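PDB 3HAZ: proline dehydrogenase from Bradyrhizobium japonicum USDA 110, which probably oxidises L-proline to L-glutamate in two steps, pairing an FAD-dependent proline dehydrogenase with an NAD-dependent 1-pyrroline-5-carboxylate dehydrogenase. Local coordinates for residues V238-H244 / E258-L263; A284-E288 / Y316-A320. All blocks are in the same frame, centred on the assembly; numbering follows the deposited sequence.

How the interactions relate
Both contacts belong to the proline dehydrogenase part of the chain, a beta/alpha barrel of the TIM-barrel clan, and they come in series: interaction 1 closes at L263 before interaction 2 opens at A284. Their centres are about 19 Å apart, yet they touch where S241 CB lies 3.5 Å from R286 NH1. The strands 235-238, 276-279 and 309-314, adjacent in the parallel sheet, lead into or lie between the segments, and helix 287-298 packs on interaction 1 while its first two residues, L287 and E288, belong to interaction 2. Interaction 1 thus packs helix 252-272 against the end of strand 235-238 and the short helix 240-243, whereas interaction 2 ties successive loops together beside the bound FAD.

Interaction 1 (V238-H244 / E258-L263); sequences VKLSALH and ELVPQL. With SO4 (sulfate ion), chain K.
L259 and L263, one turn apart on helix 252-272, push their branched ends against L240 and L243 of the short, weakly bonded helix 240-243. With CG anti to the backbone N (chi1 175°), L259 projects toward helix 240-243, and its two methyls meet different neighbours: CD1 presses on L243 CB at 3.5 Å, tighter than usual carbon contact, while CD2 lies 4.1 Å from L240 CB. L263 uses both of its methyls. Its CD1 comes within 4.0 Å of L243 CD1, the two side chains crossing at about a right angle, and its CD2 rests 3.9 Å from L240 CD2 in a more slanting approach. V238 runs past L263 in the opposite direction, with CG1 4.1 Å from CD1 of that leucine.

A polar pair finishes one end of this apolar seam. H244 NE2 donates to E258 OE1 at 2.9 Å, an appreciably bent bond (N-H...O 148°) that reaches the carboxylate on its anti side, with ring and carboxylate planes turned 51° apart. The same oxygen is held in a salt bridge by R254, and H244 ND1 is bonded to the backbone N of R246, so both ring nitrogens are engaged and the ring's rotation is fixed. A phenylalanine in place of H244 would probably leave E258 OE1 to R254 alone and the R246 amide without its acceptor.

K239 points the other way, its NZ in a salt bridge with D280 and only weakly bonded to a sulfate. In the barrel, strand 235-238 and helix 252-272 begin a beta-alpha-beta crossover completed by the parallel strand 276-279; helix 204-223 covers L243 through Y214, and helix 287-298 covers L240, L259 and L263.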
ATOM      1  N   VAL A 238      45.377 -23.373  24.632  1.00 27.71           N
ATOM      2  CA  VAL A 238      45.826 -24.252  23.561  1.00 27.43           C
ATOM      3  C   VAL A 238      44.651 -24.635  22.668  1.00 25.89           C
ATOM      4  O   VAL A 238      43.535 -24.806  23.155  1.00 20.28           O
ATOM      5  CB  VAL A 238      46.463 -25.519  24.163  1.00 30.23           C
ATOM      6  CG1 VAL A 238      46.410 -26.675  23.189  1.00 32.91           C
ATOM      7  CG2 VAL A 238      47.893 -25.223  24.613  1.00 33.48           C
ATOM      8  N   LYS A 239      44.903 -24.751  21.363  1.00 22.81           N
ATOM      9  CA  LYS A 239      43.880 -25.161  20.399  1.00 22.52           C
ATOM     10  C   LYS A 239      44.200 -26.507  19.754  1.00 21.75           C
ATOM     11  O   LYS A 239      45.264 -26.686  19.157  1.00 23.68           O
ATOM     12  CB  LYS A 239      43.715 -24.106  19.303  1.00 25.69           C
ATOM     13  CG  LYS A 239      42.824 -22.932  19.683  1.00 23.69           C
ATOM     14  CD  LYS A 239      42.722 -21.946  18.530  1.00 26.83           C
ATOM     15  CE  LYS A 239      41.768 -20.804  18.858  1.00 25.09           C
ATOM     16  NZ  LYS A 239      42.172 -20.108  20.104  1.00 20.08           N
ATOM     17  N   LEU A 240      43.273 -27.450  19.861  1.00 17.38           N
ATOM     18  CA  LEU A 240      43.488 -28.768  19.261  1.00 22.76           C
ATOM     19  C   LEU A 240      43.773 -28.681  17.765  1.00 25.74           C
ATOM     20  O   LEU A 240      44.569 -29.457  17.253  1.00 23.29           O
ATOM     21  CB  LEU A 240      42.297 -29.692  19.522  1.00 17.44           C
ATOM     22  CG  LEU A 240      41.989 -29.874  21.010  1.00 23.79           C
ATOM     23  CD1 LEU A 240      40.784 -30.771  21.241  1.00 26.14           C
ATOM     24  CD2 LEU A 240      43.219 -30.421  21.724  1.00 28.92           C
ATOM     25  N   SER A 241      43.140 -27.742  17.060  1.00 16.70           N
ATOM     26  CA  SER A 241      43.340 -27.660  15.611  1.00 17.33           C
ATOM     27  C   SER A 241      44.774 -27.246  15.270  1.00 22.14           C
ATOM     28  O   SER A 241      45.253 -27.493  14.169  1.00 21.40           O
ATOM     29  CB  SER A 241      42.326 -26.718  14.943  1.00 19.86           C
ATOM     30  OG  SER A 241      42.609 -25.350  15.221  1.00 18.72           O
ATOM     31  N   ALA A 242      45.450 -26.602  16.216  1.00 18.19           N
ATOM     32  CA  ALA A 242      46.845 -26.218  16.014  1.00 15.24           C
ATOM     33  C   ALA A 242      47.777 -27.427  16.111  1.00 20.09           C
ATOM     34  O   ALA A 242      48.873 -27.428  15.543  1.00 19.69           O
ATOM     35  CB  ALA A 242      47.252 -25.153  17.030  1.00 18.76           C
ATOM     36  N   LEU A 243      47.327 -28.461  16.815  1.00 20.17           N
ATOM     37  CA  LEU A 243      48.168 -29.619  17.121  1.00 19.15           C
ATOM     38  C   LEU A 243      47.980 -30.810  16.187  1.00 27.48           C
ATOM     39  O   LEU A 243      48.677 -31.824  16.317  1.00 26.21           O
ATOM     40  CB  LEU A 243      47.932 -30.064  18.560  1.00 20.31           C
ATOM     41  CG  LEU A 243      48.409 -29.051  19.600  1.00 20.24           C
ATOM     42  CD1 LEU A 243      47.800 -29.356  20.953  1.00 22.02           C
ATOM     43  CD2 LEU A 243      49.937 -29.032  19.660  1.00 19.51           C
ATOM     44  N   HIS A 244      47.037 -30.694  15.259  1.00 21.49           N
ATOM     45  CA  HIS A 244      46.780 -31.759  14.294  1.00 20.42           C
ATOM     46  C   HIS A 244      46.262 -31.165  12.976  1.00 21.75           C
ATOM     47  O   HIS A 244      45.387 -30.302  12.993  1.00 23.40           O
ATOM     48  CB  HIS A 244      45.777 -32.764  14.861  1.00 20.22           C
ATOM     49  CG  HIS A 244      45.779 -34.078  14.145  1.00 22.42           C
ATOM     50  ND1 HIS A 244      45.157 -34.262  12.930  1.00 21.15           N
ATOM     51  CD2 HIS A 244      46.353 -35.264  14.458  1.00 21.28           C
ATOM     52  CE1 HIS A 244      45.339 -35.509  12.529  1.00 26.09           C
ATOM     53  NE2 HIS A 244      46.059 -36.138  13.441  1.00 25.41           N
ATOM     54  N   GLU A 258      47.149 -39.907  17.271  1.00 31.23           N
ATOM     55  CA  GLU A 258      48.252 -38.964  17.073  1.00 31.52           C
ATOM     56  C   GLU A 258      48.193 -37.740  17.987  1.00 31.81           C
ATOM     57  O   GLU A 258      49.215 -37.306  18.518  1.00 26.92           O
ATOM     58  CB  GLU A 258      48.316 -38.511  15.608  1.00 31.64           C
ATOM     59  CG  GLU A 258      48.620 -39.647  14.637  1.00 30.78           C
ATOM     60  CD  GLU A 258      48.578 -39.218  13.179  1.00 35.00           C
ATOM     61  OE1 GLU A 258      47.694 -38.415  12.809  1.00 32.25           O
ATOM     62  OE2 GLU A 258      49.426 -39.697  12.396  1.00 32.73           O
ATOM     63  N   LEU A 259      47.001 -37.184  18.164  1.00 28.96           N
ATOM     64  CA  LEU A 259      46.849 -35.920  18.882  1.00 25.30           C
ATOM     65  C   LEU A 259      46.970 -36.068  20.409  1.00 26.92           C
ATOM     66  O   LEU A 259      47.638 -35.275  21.071  1.00 23.17           O
ATOM     67  CB  LEU A 259      45.527 -35.252  18.492  1.00 21.87           C
ATOM     68  CG  LEU A 259      45.131 -33.973  19.240  1.00 18.62           C
ATOM     69  CD1 LEU A 259      46.307 -33.018  19.356  1.00 25.38           C
ATOM     70  CD2 LEU A 259      43.939 -33.302  18.562  1.00 18.27           C
ATOM     71  N   VAL A 260      46.331 -37.092  20.959  1.00 28.91           N
ATOM     72  CA  VAL A 260      46.336 -37.304  22.405  1.00 30.11           C
ATOM     73  C   VAL A 260      47.733 -37.312  23.048  1.00 30.16           C
ATOM     74  O   VAL A 260      47.951 -36.631  24.051  1.00 29.15           O
ATOM     75  CB  VAL A 260      45.545 -38.577  22.796  1.00 31.45           C
ATOM     76  CG1 VAL A 260      45.723 -38.887  24.278  1.00 28.59           C
ATOM     77  CG2 VAL A 260      44.071 -38.404  22.449  1.00 29.35           C
ATOM     78  N   PRO A 261      48.682 -38.077  22.486  1.00 32.47           N
ATOM     79  CA  PRO A 261      50.000 -38.067  23.132  1.00 32.70           C
ATOM     80  C   PRO A 261      50.622 -36.679  23.096  1.00 29.86           C
ATOM     81  O   PRO A 261      51.349 -36.308  24.016  1.00 30.11           O
ATOM     82  CB  PRO A 261      50.829 -39.042  22.278  1.00 36.66           C
ATOM     83  CG  PRO A 261      49.815 -39.880  21.544  1.00 30.62           C
ATOM     84  CD  PRO A 261      48.631 -38.990  21.331  1.00 26.97           C
ATOM     85  N   GLN A 262      50.341 -35.925  22.040  1.00 29.67           N
ATOM     86  CA  GLN A 262      50.853 -34.567  21.927  1.00 28.04           C
ATOM     87  C   GLN A 262      50.274 -33.665  23.016  1.00 24.09           C
ATOM     88  O   GLN A 262      51.014 -32.968  23.711  1.00 28.81           O
ATOM     89  CB  GLN A 262      50.541 -33.992  20.541  1.00 29.31           C
ATOM     90  CG  GLN A 262      50.887 -34.922  19.391  1.00 32.01           C
ATOM     91  CD  GLN A 262      52.357 -34.919  19.034  1.00 47.22           C
ATOM     92  OE1 GLN A 262      53.216 -34.559  19.845  1.00 39.39           O
ATOM     93  NE2 GLN A 262      52.660 -35.330  17.806  1.00 57.92           N
ATOM     94  N   LEU A 263      48.950 -33.678  23.158  1.00 25.53           N
ATOM     95  CA  LEU A 263      48.271 -32.862  24.164  1.00 26.43           C
ATOM     96  C   LEU A 263      48.678 -33.297  25.563  1.00 26.45           C
ATOM     97  O   LEU A 263      48.772 -32.477  26.473  1.00 29.75           O
ATOM     98  CB  LEU A 263      46.747 -32.969  24.028  1.00 28.65           C
ATOM     99  CG  LEU A 263      45.949 -31.968  24.878  1.00 26.03           C
ATOM    100  CD1 LEU A 263      46.195 -30.535  24.409  1.00 21.53           C
ATOM    101  CD2 LEU A 263      44.454 -32.277  24.886  1.00 21.27           C
TER
HETATM  102  S   SO4 K1006      39.377 -17.043  21.058  1.00 87.03           S
HETATM  103  O1  SO4 K1006      39.064 -16.445  22.353  1.00 88.49           O
HETATM  104  O2  SO4 K1006      38.392 -16.579  20.089  1.00 87.90           O
HETATM  105  O3  SO4 K1006      40.714 -16.627  20.637  1.00 91.75           O
HETATM  106  O4  SO4 K1006      39.332 -18.501  21.164  1.00 81.22           O

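Interaction 2 (A284-E288 / Y316-A320). With FAD (flavin-adenine dinucleotide), chain C.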
ATOM      1  N   ALA A 284      31.578 -25.738  16.189  1.00 19.93           N
ATOM      2  CA  ALA A 284      30.612 -26.706  16.695  1.00 19.73           C
ATOM      3  C   ALA A 284      30.833 -28.110  16.144  1.00 22.21           C
ATOM      4  O   ALA A 284      30.578 -29.094  16.841  1.00 19.98           O
ATOM      5  CB  ALA A 284      29.182 -26.238  16.409  1.00 12.38           C
ATOM      6  N   ASP A 285      31.297 -28.214  14.901  1.00 16.85           N
ATOM      7  CA  ASP A 285      31.483 -29.531  14.305  1.00 23.30           C
ATOM      8  C   ASP A 285      32.709 -30.250  14.871  1.00 18.71           C
ATOM      9  O   ASP A 285      32.930 -31.427  14.593  1.00 19.71           O
ATOM     10  CB  ASP A 285      31.492 -29.488  12.764  1.00 25.13           C
ATOM     11  CG  ASP A 285      32.686 -28.744  12.189  1.00 26.62           C
ATOM     12  OD1 ASP A 285      33.560 -28.298  12.959  1.00 26.90           O
ATOM     13  OD2 ASP A 285      32.741 -28.602  10.947  1.00 27.04           O
ATOM     14  N   ARG A 286      33.483 -29.542  15.686  1.00 16.92           N
ATOM     15  CA  ARG A 286      34.634 -30.144  16.358  1.00 21.75           C
ATOM     16  C   ARG A 286      34.388 -30.413  17.848  1.00 20.30           C
ATOM     17  O   ARG A 286      35.260 -30.947  18.534  1.00 21.12           O
ATOM     18  CB  ARG A 286      35.872 -29.253  16.182  1.00 17.88           C
ATOM     19  CG  ARG A 286      36.457 -29.272  14.764  1.00 16.76           C
ATOM     20  CD  ARG A 286      37.442 -28.131  14.566  1.00 24.05           C
ATOM     21  NE  ARG A 286      38.463 -28.436  13.564  1.00 20.95           N
ATOM     22  CZ  ARG A 286      39.273 -27.526  13.032  1.00 21.87           C
ATOM     23  NH1 ARG A 286      39.169 -26.250  13.397  1.00 13.14           N
ATOM     24  NH2 ARG A 286      40.186 -27.885  12.132  1.00 19.79           N
ATOM     25  N   LEU A 287      33.210 -30.045  18.351  1.00 19.50           N
ATOM     26  CA  LEU A 287      32.920 -30.206  19.778  1.00 23.59           C
ATOM     27  C   LEU A 287      33.098 -31.651  20.270  1.00 23.49           C
ATOM     28  O   LEU A 287      33.839 -31.914  21.216  1.00 24.35           O
ATOM     29  CB  LEU A 287      31.507 -29.724  20.107  1.00 19.06           C
ATOM     30  CG  LEU A 287      31.127 -29.866  21.586  1.00 26.66           C
ATOM     31  CD1 LEU A 287      32.169 -29.207  22.479  1.00 22.31           C
ATOM     32  CD2 LEU A 287      29.741 -29.309  21.865  1.00 23.02           C
ATOM     33  N   GLU A 288      32.396 -32.575  19.631  1.00 22.32           N
ATOM     34  CA  GLU A 288      32.431 -33.982  20.020  1.00 24.40           C
ATOM     35  C   GLU A 288      33.835 -34.568  19.949  1.00 18.43           C
ATOM     36  O   GLU A 288      34.265 -35.285  20.850  1.00 22.63           O
ATOM     37  CB  GLU A 288      31.496 -34.799  19.125  1.00 23.83           C
ATOM     38  CG  GLU A 288      30.024 -34.546  19.356  1.00 18.94           C
ATOM     39  CD  GLU A 288      29.143 -35.518  18.586  1.00 27.31           C
ATOM     40  OE1 GLU A 288      29.700 -36.373  17.860  1.00 24.25           O
ATOM     41  OE2 GLU A 288      27.899 -35.429  18.710  1.00 29.56           O
ATOM     42  N   TYR A 316      26.978 -20.138  23.872  1.00 19.47           N
ATOM     43  CA  TYR A 316      26.113 -19.810  22.742  1.00 21.89           C
ATOM     44  C   TYR A 316      25.626 -21.065  22.020  1.00 18.93           C
ATOM     45  O   TYR A 316      24.769 -20.993  21.149  1.00 25.80           O
ATOM     46  CB  TYR A 316      26.727 -18.759  21.797  1.00 22.03           C
ATOM     47  CG  TYR A 316      27.841 -19.201  20.854  1.00 15.52           C
ATOM     48  CD1 TYR A 316      28.465 -20.443  20.975  1.00  9.46           C
ATOM     49  CD2 TYR A 316      28.293 -18.334  19.858  1.00 16.41           C
ATOM     50  CE1 TYR A 316      29.499 -20.818  20.101  1.00 15.93           C
ATOM     51  CE2 TYR A 316      29.319 -18.691  18.990  1.00 18.10           C
ATOM     52  CZ  TYR A 316      29.922 -19.933  19.115  1.00 19.25           C
ATOM     53  OH  TYR A 316      30.941 -20.275  18.246  1.00 17.94           O
ATOM     54  N   GLN A 317      26.159 -22.218  22.420  1.00 17.30           N
ATOM     55  CA  GLN A 317      25.708 -23.498  21.873  1.00 19.82           C
ATOM     56  C   GLN A 317      24.597 -24.087  22.727  1.00 23.75           C
ATOM     57  O   GLN A 317      24.658 -24.058  23.956  1.00 29.91           O
ATOM     58  CB  GLN A 317      26.858 -24.500  21.790  1.00 22.62           C
ATOM     59  CG  GLN A 317      27.966 -24.122  20.826  1.00 16.00           C
ATOM     60  CD  GLN A 317      28.668 -25.346  20.270  1.00 18.80           C
ATOM     61  OE1 GLN A 317      28.022 -26.308  19.853  1.00 26.53           O
ATOM     62  NE2 GLN A 317      29.996 -25.311  20.245  1.00 20.90           N
ATOM     63  N   LYS A 318      23.583 -24.632  22.068  1.00 22.53           N
ATOM     64  CA  LYS A 318      22.489 -25.282  22.772  1.00 25.52           C
ATOM     65  C   LYS A 318      22.986 -26.479  23.585  1.00 24.26           C
ATOM     66  O   LYS A 318      22.391 -26.832  24.601  1.00 23.11           O
ATOM     67  CB  LYS A 318      21.399 -25.694  21.778  1.00 22.78           C
ATOM     68  CG  LYS A 318      20.953 -24.542  20.863  1.00 19.05           C
ATOM     69  CD  LYS A 318      19.987 -25.024  19.781  1.00 20.63           C
ATOM     70  CE  LYS A 318      19.510 -23.858  18.904  1.00 26.99           C
ATOM     71  NZ  LYS A 318      18.805 -24.330  17.662  1.00 28.31           N
ATOM     72  N   ARG A 319      24.095 -27.078  23.155  1.00 22.96           N
ATOM     73  CA  ARG A 319      24.664 -28.239  23.854  1.00 28.07           C
ATOM     74  C   ARG A 319      25.470 -27.877  25.103  1.00 24.64           C
ATOM     75  O   ARG A 319      25.956 -28.760  25.805  1.00 27.35           O
ATOM     76  CB  ARG A 319      25.549 -29.063  22.910  1.00 23.33           C
ATOM     77  CG  ARG A 319      24.790 -29.819  21.821  1.00 21.51           C
ATOM     78  CD  ARG A 319      25.752 -30.482  20.841  1.00 22.03           C
ATOM     79  NE  ARG A 319      26.544 -29.494  20.113  1.00 23.08           N
ATOM     80  CZ  ARG A 319      27.534 -29.789  19.278  1.00 23.82           C
ATOM     81  NH1 ARG A 319      27.864 -31.056  19.054  1.00 21.46           N
ATOM     82  NH2 ARG A 319      28.198 -28.814  18.667  1.00 20.17           N
ATOM     83  N   ALA A 320      25.603 -26.586  25.386  1.00 23.50           N
ATOM     84  CA  ALA A 320      26.502 -26.130  26.454  1.00 25.95           C
ATOM     85  C   ALA A 320      26.247 -26.798  27.812  1.00 26.38           C
ATOM     86  O   ALA A 320      27.181 -27.265  28.469  1.00 22.23           O
ATOM     87  CB  ALA A 320      26.448 -24.615  26.581  1.00 24.34           C
TER
HETATM   88  PA  FAD C2001      28.896  -9.708  24.624  1.00 18.91           P
HETATM   89  O1A FAD C2001      28.829  -8.335  23.741  1.00 21.34           O
HETATM   90  O2A FAD C2001      28.030  -9.663  25.802  1.00 25.24           O
HETATM   91  O5B FAD C2001      28.417 -10.949  23.690  1.00 22.31           O
HETATM   92  C5B FAD C2001      29.034 -11.108  22.445  1.00 24.04           C
HETATM   93  C4B FAD C2001      28.671 -12.480  21.860  1.00 20.13           C
HETATM   94  O4B FAD C2001      27.243 -13.009  22.001  1.00 18.48           O
HETATM   95  C3B FAD C2001      29.344 -13.183  20.845  1.00 19.76           C
HETATM   96  O3B FAD C2001      30.758 -13.256  20.889  1.00 17.71           O
HETATM   97  C2B FAD C2001      28.501 -14.415  20.634  1.00 19.79           C
HETATM   98  O2B FAD C2001      28.970 -15.622  21.204  1.00 18.92           O
HETATM   99  C1B FAD C2001      27.121 -14.018  21.020  1.00 19.68           C
HETATM  100  N9A FAD C2001      26.242 -13.505  19.984  1.00 23.84           N
HETATM  101  C8A FAD C2001      26.379 -12.343  19.232  1.00 22.43           C
HETATM  102  N7A FAD C2001      25.285 -12.246  18.415  1.00 17.56           N
HETATM  103  C5A FAD C2001      24.460 -13.365  18.673  1.00 18.78           C
HETATM  104  C6A FAD C2001      23.143 -13.808  18.096  1.00 19.68           C
HETATM  105  N6A FAD C2001      22.484 -13.022  17.060  1.00 21.45           N
HETATM  106  N1A FAD C2001      22.567 -14.910  18.526  1.00 22.84           N
HETATM  107  C2A FAD C2001      23.175 -15.683  19.535  1.00 18.24           C
HETATM  108  N3A FAD C2001      24.441 -15.259  20.086  1.00 24.31           N
HETATM  109  C4A FAD C2001      25.039 -14.108  19.638  1.00 20.28           C
HETATM  110  N1  FAD C2001      35.164 -18.255  22.490  1.00 17.50           N
HETATM  111  C2  FAD C2001      35.205 -19.500  21.911  1.00 14.53           C
HETATM  112  O2  FAD C2001      34.271 -19.837  20.956  1.00 20.11           O
HETATM  113  N3  FAD C2001      36.247 -20.421  22.270  1.00 23.87           N
HETATM  114  C4  FAD C2001      37.195 -20.065  23.188  1.00 19.21           C
HETATM  115  O4  FAD C2001      38.171 -20.987  23.587  1.00 21.37           O
HETATM  116  C4X FAD C2001      37.151 -18.765  23.799  1.00 17.76           C
HETATM  117  N5  FAD C2001      38.176 -18.364  24.812  1.00 17.46           N
HETATM  118  C5X FAD C2001      38.119 -17.076  25.399  1.00 22.61           C
HETATM  119  C6  FAD C2001      39.133 -16.681  26.388  1.00 20.96           C
HETATM  120  C7  FAD C2001      39.072 -15.396  26.975  1.00 21.13           C
HETATM  121  C7M FAD C2001      40.139 -14.992  27.980  1.00 18.23           C
HETATM  122  C8  FAD C2001      37.990 -14.454  26.605  1.00 25.68           C
HETATM  123  C8M FAD C2001      37.901 -13.049  27.223  1.00 22.32           C
HETATM  124  C9  FAD C2001      37.023 -14.836  25.659  1.00 21.59           C
HETATM  125  C9A FAD C2001      37.085 -16.170  25.034  1.00 22.86           C
HETATM  126  N10 FAD C2001      36.081 -16.574  24.046  1.00 20.92           N
HETATM  127  C10 FAD C2001      36.147 -17.889  23.452  1.00 17.95           C
HETATM  128  C1' FAD C2001      34.873 -15.739  23.751  1.00 19.82           C
HETATM  129  C2' FAD C2001      34.997 -14.751  22.563  1.00 19.73           C
HETATM  130  O2' FAD C2001      36.365 -14.578  22.210  1.00 17.38           O
HETATM  131  C3' FAD C2001      34.301 -13.431  22.934  1.00 20.59           C
HETATM  132  O3' FAD C2001      35.134 -12.669  23.801  1.00 21.57           O
HETATM  133  C4' FAD C2001      32.908 -13.648  23.628  1.00 25.15           C
HETATM  134  O4' FAD C2001      32.038 -14.551  23.039  1.00 20.49           O
HETATM  135  C5' FAD C2001      32.207 -12.302  23.956  1.00 22.17           C
HETATM  136  O5' FAD C2001      31.278 -12.410  25.023  1.00 29.89           O
HETATM  137  P   FAD C2001      31.044 -11.072  25.975  1.00 19.02           P
HETATM  138  O1P FAD C2001      30.023 -11.460  27.236  1.00 29.81           O
HETATM  139  O2P FAD C2001      32.340 -10.569  26.446  1.00 17.83           O
HETATM  140  O3P FAD C2001      30.466  -9.900  24.995  1.00 26.15           O
HETATM  141  O   HOH W   1      30.375 -31.718  17.466  1.00 23.10           O
HETATM  142  O   HOH W   2      26.819 -33.501  19.979  1.00 31.81           O
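The guanidinium of R319 lies with one face under L287, whose CD2 sits over the centre of the group, 3.4 Å from CZ, while its edge is occupied by the carbonyl oxygen of A284 and two waters. These groups join two loops of the TIM-barrel-type dehydrogenase domain: the one leading into helix 287-298, and the one after strand 309-314, where a type I beta turn runs from Q317 to A320. The arginine chain bends at chi3 (-64°), bringing the guanidinium up to A284 O and L287 at the start of helix 287-298.

R319 NH2 makes two bonds. One goes to A284 O at 3.0 Å and is nearly straight (168°); the other goes to Q317 OE1 at 2.8 Å, in the plane of that amide and on a lone pair. A284 O also accepts the backbone N of L287, which arrives from the opposite face of the carbonyl, and a water that itself accepts from R319 NH1 and E288 N. A second water mediates between R319 NH1 and E288 OE2, which at 4.4 Å are too far apart for a direct salt bridge. The other carboxylate oxygen, E288 OE1, is bonded to the backbone N of R524.

With OE1 taken by R319, the Q317 amide hands its NE2 to Q314 OE1, and Q314 NE2 in turn bonds FAD. Through Q317, R319 is thus linked to an FAD-binding residue, an arrangement consistent with a second-shell role in orienting the Q314 amide; A284 CB lies 3.6 Å from Q317 OE1 beside this relay. Next to Q317, the Y316 ring reaches the cofactor itself, its CD2 3.1 Å from the ribose oxygen O2B of FAD.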